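PDB 1XPP: DNA-directed RNA polymerase subunit L, which probably forms part of the archaeal RNA polymerase, the enzyme that transcribes DNA into RNA, and carries a dimerisation domain of the Rpb3/Rpb11 type. Local coordinates for residues Y30-T33 / L34-T37; Q75-I78 / K79-V82; P58-D61 / N62-Y66. All coordinates share one frame; numbering follows the deposited sequence.

Contact 1. Residues Y30-T33 / L34-T37; sequences YDNT and LLRT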
ATOM      1  N   TYR D  30      -3.203   6.050   0.842  1.00 22.44           N
ATOM      2  CA  TYR D  30      -4.363   6.519   1.549  1.00 22.44           C
ATOM      3  C   TYR D  30      -5.424   6.857   0.541  1.00 22.54           C
ATOM      4  O   TYR D  30      -5.115   7.150  -0.624  1.00 22.35           O
ATOM      5  CB  TYR D  30      -4.063   7.759   2.399  1.00 22.19           C
ATOM      6  CG  TYR D  30      -3.184   7.451   3.569  1.00 20.70           C
ATOM      7  CD1 TYR D  30      -1.808   7.527   3.445  1.00 21.32           C
ATOM      8  CD2 TYR D  30      -3.738   7.023   4.777  1.00 18.36           C
ATOM      9  CE1 TYR D  30      -0.973   7.227   4.509  1.00 21.30           C
ATOM     10  CE2 TYR D  30      -2.910   6.730   5.875  1.00 21.18           C
ATOM     11  CZ  TYR D  30      -1.527   6.824   5.706  1.00 21.53           C
ATOM     12  OH  TYR D  30      -0.706   6.509   6.764  1.00 23.68           O
ATOM     13  N   ASP D  31      -6.666   6.815   0.999  1.00 23.02           N
ATOM     14  CA  ASP D  31      -7.769   7.376   0.233  1.00 23.32           C
ATOM     15  C   ASP D  31      -7.516   8.874   0.093  1.00 21.90           C
ATOM     16  O   ASP D  31      -7.156   9.515   1.075  1.00 21.11           O
ATOM     17  CB  ASP D  31      -9.116   7.116   0.941  1.00 24.99           C
ATOM     18  CG  ASP D  31      -9.869   5.956   0.323  1.00 30.06           C
ATOM     19  OD1 ASP D  31      -9.500   4.810   0.611  1.00 34.93           O
ATOM     20  OD2 ASP D  31     -10.821   6.188  -0.469  1.00 36.66           O
ATOM     21  N   ASN D  32      -7.623   9.408  -1.132  1.00 21.58           N
ATOM     22  CA  ASN D  32      -7.523  10.865  -1.347  1.00 21.29           C
ATOM     23  C   ASN D  32      -8.439  11.687  -0.432  1.00 20.82           C
ATOM     24  O   ASN D  32      -8.065  12.770   0.001  1.00 19.76           O
ATOM     25  CB  ASN D  32      -7.770  11.261  -2.822  1.00 22.29           C
ATOM     26  CG  ASN D  32      -6.690  10.759  -3.782  1.00 23.51           C
ATOM     27  OD1 ASN D  32      -6.908  10.714  -5.000  1.00 28.77           O
ATOM     28  ND2 ASN D  32      -5.534  10.429  -3.262  1.00 21.69           N
ATOM     29  N   THR D  33      -9.640  11.162  -0.142  1.00 20.99           N
ATOM     30  CA  THR D  33     -10.542  11.831   0.785  1.00 21.49           C
ATOM     31  C   THR D  33      -9.927  12.055   2.152  1.00 19.89           C
ATOM     32  O   THR D  33     -10.095  13.140   2.747  1.00 19.67           O
ATOM     33  CB  THR D  33     -11.892  11.104   0.879  1.00 21.79           C
ATOM     34  OG1 THR D  33     -12.508  11.257  -0.406  1.00 26.76           O
ATOM     35  CG2 THR D  33     -12.815  11.791   1.902  1.00 24.52           C
ATOM     36  N   LEU D  34      -9.214  11.041   2.643  1.00 19.27           N
ATOM     37  CA  LEU D  34      -8.495  11.198   3.927  1.00 18.60           C
ATOM     38  C   LEU D  34      -7.507  12.381   3.894  1.00 18.53           C
ATOM     39  O   LEU D  34      -7.469  13.205   4.807  1.00 17.21           O
ATOM     40  CB  LEU D  34      -7.771   9.892   4.336  1.00 19.40           C
ATOM     41  CG  LEU D  34      -7.024  10.044   5.688  1.00 18.31           C
ATOM     42  CD1 LEU D  34      -7.087   8.789   6.546  1.00 22.15           C
ATOM     43  CD2 LEU D  34      -5.606  10.406   5.424  1.00 19.46           C
ATOM     44  N   LEU D  35      -6.732  12.490   2.822  1.00 16.25           N
ATOM     45  CA  LEU D  35      -5.741  13.551   2.780  1.00 17.59           C
ATOM     46  C   LEU D  35      -6.394  14.926   2.788  1.00 16.87           C
ATOM     47  O   LEU D  35      -5.927  15.834   3.470  1.00 17.52           O
ATOM     48  CB  LEU D  35      -4.806  13.383   1.565  1.00 18.49           C
ATOM     49  CG  LEU D  35      -4.187  11.962   1.405  1.00 21.98           C
ATOM     50  CD1 LEU D  35      -3.324  11.880   0.151  1.00 25.55           C
ATOM     51  CD2 LEU D  35      -3.377  11.585   2.580  1.00 24.39           C
ATOM     52  N   ARG D  36      -7.452  15.089   1.990  1.00 17.10           N
ATOM     53  CA  ARG D  36      -8.099  16.402   1.880  1.00 18.14           C
ATOM     54  C   ARG D  36      -8.787  16.760   3.174  1.00 18.24           C
ATOM     55  O   ARG D  36      -8.710  17.896   3.613  1.00 19.19           O
ATOM     56  CB  ARG D  36      -9.085  16.401   0.713  1.00 18.98           C
ATOM     57  CG  ARG D  36      -8.425  16.054  -0.594  1.00 21.96           C
ATOM     58  CD  ARG D  36      -9.323  16.426  -1.756  1.00 26.70           C
ATOM     59  NE  ARG D  36      -8.926  15.709  -2.967  1.00 32.52           N
ATOM     60  CZ  ARG D  36      -9.461  14.553  -3.360  1.00 31.99           C
ATOM     61  NH1 ARG D  36     -10.424  13.977  -2.645  1.00 31.02           N
ATOM     62  NH2 ARG D  36      -9.026  13.974  -4.469  1.00 34.28           N
ATOM     63  N   THR D  37      -9.418  15.764   3.812  1.00 18.63           N
ATOM     64  CA  THR D  37     -10.093  15.979   5.106  1.00 18.04           C
ATOM     65  C   THR D  37      -9.071  16.378   6.169  1.00 18.07           C
ATOM     66  O   THR D  37      -9.286  17.293   6.953  1.00 17.50           O
ATOM     67  CB  THR D  37     -10.863  14.718   5.562  1.00 19.30           C
ATOM     68  OG1 THR D  37     -11.842  14.413   4.581  1.00 20.78           O
ATOM     69  CG2 THR D  37     -11.581  14.940   6.910  1.00 20.54           C
TER
HETATM   70  O   HOH W   1      -9.987  11.588  -5.631  1.00 35.03           O
HETATM   71  O   HOH W   2     -12.394  14.690  -0.946  1.00 40.65           O
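Asn32, Thr33 and Leu34 open helix 32-42, and each meets a residue one turn away. Asn32 pairs with Arg36 along the outer flank. The CB of Asn32 lies over one face of the guanidinium, 3.4 Å from Arg36 NH2. The arginine chain runs extended from CG to NE and then turns back toward the start of the helix. Amide and guanidinium planes stand steeply to one another, 73° apart, and a water joins them, donating to Asn32 OD1 and accepting from Arg36 NH2 at 2.8 Å in the guanidinium plane. Below, Arg36 N gives Asn32 O a regular helical bond of 3.1 Å. Thr33 O is gripped twice by Thr37, at 2.9 Å by its N and at 2.8 Å by its OG1; the two donors arrive from opposite faces of the carbonyl plane. The OG1 bond gives the hydroxyl of buried Thr37 a partner within its own helix. Leu34 reaches back the other way. Its CG stands opposite the backbone N (chi1 -179°), and CD2 packs 3.9 Å from Tyr30 CD2, just before the helix. Asp31 holds the N-cap position, but its carboxylate makes no capping bond; its carbonyl O takes two weak bonds, from Leu34 N and Leu35 N. Outward, helix 74-105 of the second subunit covers this turn, its Gln95 bonding to Tyr30 OH and its Leu88 packing on Leu34, while within the chain Asn32 touches Ile55 and Lys56 after strand 48-54 and Leu35 packs on Pro63 just before strand 64-69.

Contact 2. Residues Q75-I78 / K79-V82; sequences QSAI and KRAV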
ATOM      1  N   GLN D  75       4.652  19.195  13.473  1.00 21.31           N
ATOM      2  CA  GLN D  75       4.187  17.844  13.783  1.00 21.55           C
ATOM      3  C   GLN D  75       3.055  17.899  14.808  1.00 21.16           C
ATOM      4  O   GLN D  75       2.149  17.074  14.752  1.00 20.48           O
ATOM      5  CB  GLN D  75       5.307  16.925  14.274  1.00 23.81           C
ATOM      6  CG  GLN D  75       5.994  17.411  15.523  1.00 24.19           C
ATOM      7  CD  GLN D  75       7.189  18.322  15.234  1.00 27.38           C
ATOM      8  OE1 GLN D  75       7.239  18.984  14.202  1.00 23.96           O
ATOM      9  NE2 GLN D  75       8.150  18.364  16.163  1.00 30.50           N
ATOM     10  N   SER D  76       3.077  18.891  15.704  1.00 20.58           N
ATOM     11  CA  SER D  76       1.955  19.072  16.648  1.00 19.85           C
ATOM     12  C   SER D  76       0.635  19.475  15.991  1.00 19.04           C
ATOM     13  O   SER D  76      -0.449  19.031  16.427  1.00 18.49           O
ATOM     14  CB  SER D  76       2.320  20.090  17.740  1.00 20.79           C
ATOM     15  OG  SER D  76       3.435  19.557  18.432  1.00 23.62           O
ATOM     16  N   ALA D  77       0.695  20.322  14.964  1.00 17.59           N
ATOM     17  CA  ALA D  77      -0.498  20.747  14.263  1.00 18.36           C
ATOM     18  C   ALA D  77      -1.113  19.524  13.588  1.00 17.62           C
ATOM     19  O   ALA D  77      -2.324  19.339  13.620  1.00 17.79           O
ATOM     20  CB  ALA D  77      -0.203  21.880  13.233  1.00 18.90           C
ATOM     21  N   ILE D  78      -0.286  18.677  12.981  1.00 17.76           N
ATOM     22  CA  ILE D  78      -0.805  17.442  12.388  1.00 15.90           C
ATOM     23  C   ILE D  78      -1.468  16.559  13.471  1.00 16.65           C
ATOM     24  O   ILE D  78      -2.612  16.108  13.290  1.00 14.68           O
ATOM     25  CB  ILE D  78       0.262  16.668  11.630  1.00 17.49           C
ATOM     26  CG1 ILE D  78       0.745  17.530  10.452  1.00 17.27           C
ATOM     27  CG2 ILE D  78      -0.298  15.269  11.234  1.00 17.39           C
ATOM     28  CD1 ILE D  78       1.936  16.964   9.687  1.00 19.00           C
ATOM     29  N   LYS D  79      -0.780  16.368  14.591  1.00 15.84           N
ATOM     30  CA  LYS D  79      -1.346  15.549  15.674  1.00 16.55           C
ATOM     31  C   LYS D  79      -2.695  16.105  16.148  1.00 16.13           C
ATOM     32  O   LYS D  79      -3.654  15.329  16.308  1.00 16.16           O
ATOM     33  CB  LYS D  79      -0.391  15.429  16.867  1.00 15.46           C
ATOM     34  CG  LYS D  79      -0.951  14.490  17.963  1.00 17.24           C
ATOM     35  CD  LYS D  79       0.012  14.280  19.118  1.00 20.60           C
ATOM     36  CE  LYS D  79      -0.650  13.367  20.166  1.00 21.12           C
ATOM     37  NZ  LYS D  79       0.242  13.315  21.370  1.00 23.58           N
ATOM     38  N   ARG D  80      -2.784  17.409  16.409  1.00 16.04           N
ATOM     39  CA  ARG D  80      -4.064  17.996  16.872  1.00 15.88           C
ATOM     40  C   ARG D  80      -5.207  17.648  15.934  1.00 16.04           C
ATOM     41  O   ARG D  80      -6.330  17.265  16.362  1.00 16.68           O
ATOM     42  CB  ARG D  80      -3.950  19.525  17.054  1.00 16.85           C
ATOM     43  CG  ARG D  80      -3.005  19.897  18.237  1.00 18.99           C
ATOM     44  CD  ARG D  80      -3.023  21.417  18.528  1.00 19.39           C
ATOM     45  NE  ARG D  80      -2.547  22.284  17.440  1.00 20.60           N
ATOM     46  CZ  ARG D  80      -1.277  22.654  17.294  1.00 19.84           C
ATOM     47  NH1 ARG D  80      -0.330  22.196  18.115  1.00 22.62           N
ATOM     48  NH2 ARG D  80      -0.956  23.472  16.284  1.00 21.00           N
ATOM     49  N   ALA D  81      -4.940  17.784  14.631  1.00 14.83           N
ATOM     50  CA  ALA D  81      -5.979  17.523  13.643  1.00 14.80           C
ATOM     51  C   ALA D  81      -6.398  16.074  13.578  1.00 14.57           C
ATOM     52  O   ALA D  81      -7.606  15.791  13.461  1.00 14.85           O
ATOM     53  CB  ALA D  81      -5.537  17.982  12.261  1.00 15.83           C
ATOM     54  N   VAL D  82      -5.422  15.154  13.586  1.00 13.73           N
ATOM     55  CA  VAL D  82      -5.719  13.710  13.552  1.00 13.51           C
ATOM     56  C   VAL D  82      -6.550  13.347  14.785  1.00 14.97           C
ATOM     57  O   VAL D  82      -7.557  12.647  14.674  1.00 15.80           O
ATOM     58  CB  VAL D  82      -4.446  12.848  13.509  1.00 13.44           C
ATOM     59  CG1 VAL D  82      -4.781  11.397  13.615  1.00 16.24           C
ATOM     60  CG2 VAL D  82      -3.700  13.130  12.191  1.00 15.21           C
TER
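Arg80 folds back onto Ser76 and Ala77 through its torsions: CG sits beside the backbone N (chi1 -68°), the chain then runs extended through chi2 and bends at chi3 (-62°). This happens within one turn near the start of the long helix 74-105 of the RBP11-like fold, and the bend lays the guanidinium against the helix backbone. One face covers Ala77 CA, 3.4 Å from its plane and offset toward the rim, with Ser76 O under the same face. The two terminal nitrogens divide the neighbours between them: Arg80 NH1 comes to 3.4 Å from Ser76 CB, and Arg80 NH2 to 3.5 Å from Ala77 CB. The charge has its main partner beyond the turn, since NH2 forms a salt bridge with Asp45, which also packs on Ala77; the arginine thereby ties the helix to the loop before strand 48-54. Regular i to i+4 bonds hold the backbone in place, among them Arg80 N to Ser76 O at 2.8 Å and nearly straight (169°). On another flank the apolar residues face partners in the dimer: Ile78 packs on Phe96 and Val82 on Tyr89 of the second subunit, while Ala81 lies on Leu38 of helix 32-42. Val82 places CG2 beside its own backbone N, which points that methyl back along the helix; Val82 CG2 lies 4.1 Å from Ile78 CG2, the two side chains set at a slant.

Contact 3. Residues P58-D61 / N62-Y66; sequences PVID and NPQIY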
ATOM      1  N   PRO D  58       1.950  18.847  -8.033  1.00 20.61           N
ATOM      2  CA  PRO D  58       2.627  18.681  -9.337  1.00 21.75           C
ATOM      3  C   PRO D  58       2.792  17.187  -9.564  1.00 22.33           C
ATOM      4  O   PRO D  58       2.078  16.376  -8.926  1.00 22.69           O
ATOM      5  CB  PRO D  58       3.971  19.349  -9.094  1.00 22.29           C
ATOM      6  CG  PRO D  58       4.269  19.008  -7.636  1.00 21.47           C
ATOM      7  CD  PRO D  58       2.920  19.149  -6.957  1.00 21.58           C
ATOM      8  N   VAL D  59       3.677  16.809 -10.482  1.00 21.78           N
ATOM      9  CA  VAL D  59       3.919  15.399 -10.753  1.00 21.15           C
ATOM     10  C   VAL D  59       4.829  14.801  -9.699  1.00 20.83           C
ATOM     11  O   VAL D  59       6.020  15.137  -9.595  1.00 20.65           O
ATOM     12  CB  VAL D  59       4.480  15.170 -12.170  1.00 22.00           C
ATOM     13  CG1 VAL D  59       4.658  13.662 -12.403  1.00 21.64           C
ATOM     14  CG2 VAL D  59       3.507  15.751 -13.160  1.00 22.81           C
ATOM     15  N   ILE D  60       4.227  13.924  -8.884  1.00 21.04           N
ATOM     16  CA  ILE D  60       4.951  13.260  -7.800  1.00 22.08           C
ATOM     17  C   ILE D  60       4.541  11.792  -7.754  1.00 22.80           C
ATOM     18  O   ILE D  60       3.445  11.453  -8.165  1.00 24.45           O
ATOM     19  CB  ILE D  60       4.708  13.932  -6.389  1.00 21.46           C
ATOM     20  CG1 ILE D  60       3.206  14.160  -6.148  1.00 22.83           C
ATOM     21  CG2 ILE D  60       5.511  15.225  -6.273  1.00 24.45           C
ATOM     22  CD1 ILE D  60       2.851  14.860  -4.817  1.00 21.97           C
ATOM     23  N   ASP D  61       5.425  10.960  -7.216  1.00 25.34           N
ATOM     24  CA  ASP D  61       5.198   9.510  -7.144  1.00 26.99           C
ATOM     25  C   ASP D  61       4.018   9.170  -6.214  1.00 25.82           C
ATOM     26  O   ASP D  61       3.173   8.330  -6.547  1.00 27.62           O
ATOM     27  CB  ASP D  61       6.471   8.806  -6.650  1.00 27.96           C
ATOM     28  CG  ASP D  61       7.672   8.943  -7.612  1.00 32.35           C
ATOM     29  OD1 ASP D  61       7.531   9.518  -8.718  1.00 38.36           O
ATOM     30  OD2 ASP D  61       8.764   8.453  -7.254  1.00 34.60           O
ATOM     31  N   ASN D  62       3.952   9.846  -5.065  1.00 23.97           N
ATOM     32  CA  ASN D  62       2.927   9.589  -4.058  1.00 21.83           C
ATOM     33  C   ASN D  62       2.562  10.929  -3.439  1.00 19.53           C
ATOM     34  O   ASN D  62       3.410  11.834  -3.391  1.00 18.27           O
ATOM     35  CB  ASN D  62       3.443   8.672  -2.939  1.00 22.89           C
ATOM     36  CG  ASN D  62       3.608   7.228  -3.388  1.00 23.97           C
ATOM     37  OD1 ASN D  62       2.629   6.549  -3.716  1.00 27.47           O
ATOM     38  ND2 ASN D  62       4.856   6.773  -3.451  1.00 26.99           N
ATOM     39  N   PRO D  63       1.307  11.061  -2.970  1.00 18.21           N
ATOM     40  CA  PRO D  63       0.863  12.302  -2.328  1.00 18.05           C
ATOM     41  C   PRO D  63       1.790  12.758  -1.183  1.00 17.37           C
ATOM     42  O   PRO D  63       2.499  11.954  -0.526  1.00 17.68           O
ATOM     43  CB  PRO D  63      -0.547  11.958  -1.840  1.00 18.33           C
ATOM     44  CG  PRO D  63      -1.021  10.916  -2.826  1.00 19.49           C
ATOM     45  CD  PRO D  63       0.212  10.074  -3.067  1.00 19.26           C
ATOM     46  N   GLN D  64       1.810  14.061  -1.022  1.00 16.18           N
ATOM     47  CA  GLN D  64       2.518  14.687   0.067  1.00 16.39           C
ATOM     48  C   GLN D  64       1.602  15.712   0.722  1.00 15.60           C
ATOM     49  O   GLN D  64       0.659  16.241   0.101  1.00 16.58           O
ATOM     50  CB  GLN D  64       3.742  15.415  -0.450  1.00 16.62           C
ATOM     51  CG  GLN D  64       4.915  14.503  -0.847  1.00 17.11           C
ATOM     52  CD  GLN D  64       6.066  15.255  -1.472  1.00 16.53           C
ATOM     53  OE1 GLN D  64       6.444  16.321  -1.000  1.00 18.75           O
ATOM     54  NE2 GLN D  64       6.670  14.662  -2.511  1.00 18.36           N
ATOM     55  N   ILE D  65       1.832  15.931   2.016  1.00 15.08           N
ATOM     56  CA  ILE D  65       1.236  17.071   2.694  1.00 15.24           C
ATOM     57  C   ILE D  65       2.335  17.940   3.289  1.00 15.11           C
ATOM     58  O   ILE D  65       3.384  17.441   3.690  1.00 17.44           O
ATOM     59  CB  ILE D  65       0.182  16.653   3.781  1.00 14.55           C
ATOM     60  CG1 ILE D  65       0.820  15.862   4.919  1.00 19.09           C
ATOM     61  CG2 ILE D  65      -0.956  15.881   3.168  1.00 15.53           C
ATOM     62  CD1 ILE D  65      -0.059  15.787   6.171  1.00 20.76           C
ATOM     63  N   TYR D  66       2.090  19.258   3.280  1.00 15.31           N
ATOM     64  CA  TYR D  66       3.022  20.258   3.761  1.00 15.48           C
ATOM     65  C   TYR D  66       2.280  21.147   4.774  1.00 15.79           C
ATOM     66  O   TYR D  66       1.166  21.610   4.509  1.00 16.06           O
ATOM     67  CB  TYR D  66       3.441  21.151   2.592  1.00 15.76           C
ATOM     68  CG  TYR D  66       4.160  22.413   3.002  1.00 18.33           C
ATOM     69  CD1 TYR D  66       5.394  22.357   3.665  1.00 19.24           C
ATOM     70  CD2 TYR D  66       3.593  23.643   2.768  1.00 20.38           C
ATOM     71  CE1 TYR D  66       6.051  23.536   4.030  1.00 21.74           C
ATOM     72  CE2 TYR D  66       4.242  24.815   3.130  1.00 23.73           C
ATOM     73  CZ  TYR D  66       5.456  24.742   3.748  1.00 21.66           C
ATOM     74  OH  TYR D  66       6.075  25.916   4.119  1.00 26.73           O
TER
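Ile60 leans over the backbone of Asn62 and across the side chain of Gln64 at the tip of a beta hairpin, where the loop between strands 48-54 and 64-69 turns into the second strand. Its CG1 takes the crowded position between backbone N and carbonyl carbon (chi1 48°), which sends CD1 over the turn to 3.4 Å from Asn62 O and 4.1 Å from Pro63 CA. The CG2 branch faces Gln64, whose extended chain slants past the isoleucine. Asn62 behaves differently: its CB points away from the preceding residues, yet with CG beside the backbone N (chi1 -72°) the side chain lies back against the peptide before it, CG coming to 3.4 Å from Asp61 O. That side chain also packs on Glu26 of strand 22-28 and on Glu10 of the third subunit. A glycine here would probably lose the contacts with both glutamates and leave the Asp61-Asn62 peptide with less to hold its rotation. Backbone hydrogen bonds of Pro63 with Met27 and of Gln64 with Tyr54 join this end of the turn to the sheet. Ile60 CG2 stands 4.0 Å from NE2 of Gln64, the first residue of strand 64-69.

In the fold
From the N terminus the chain passes contact 1, then contact 3, then contact 2; each joins adjoining segments, so they lie in series and none nests in or crosses another. Contact 1 forms the first turn of helix 32-42, contact 3 closes the end of the hairpin loop as strand 64-69 begins, and contact 2 is an early turn of helix 74-105. Contact 3 touches both others: Leu35 CD1 packs on Pro63 CB at 3.4 Å, and Ile78 CD1 on Ile65 CD1 at 4.2 Å, so the end of the loop meets helix 32-42 and the strand meets helix 74-105. Contacts 1 and 2 stay about 7 Å apart at their nearest atoms, yet both touch the second subunit.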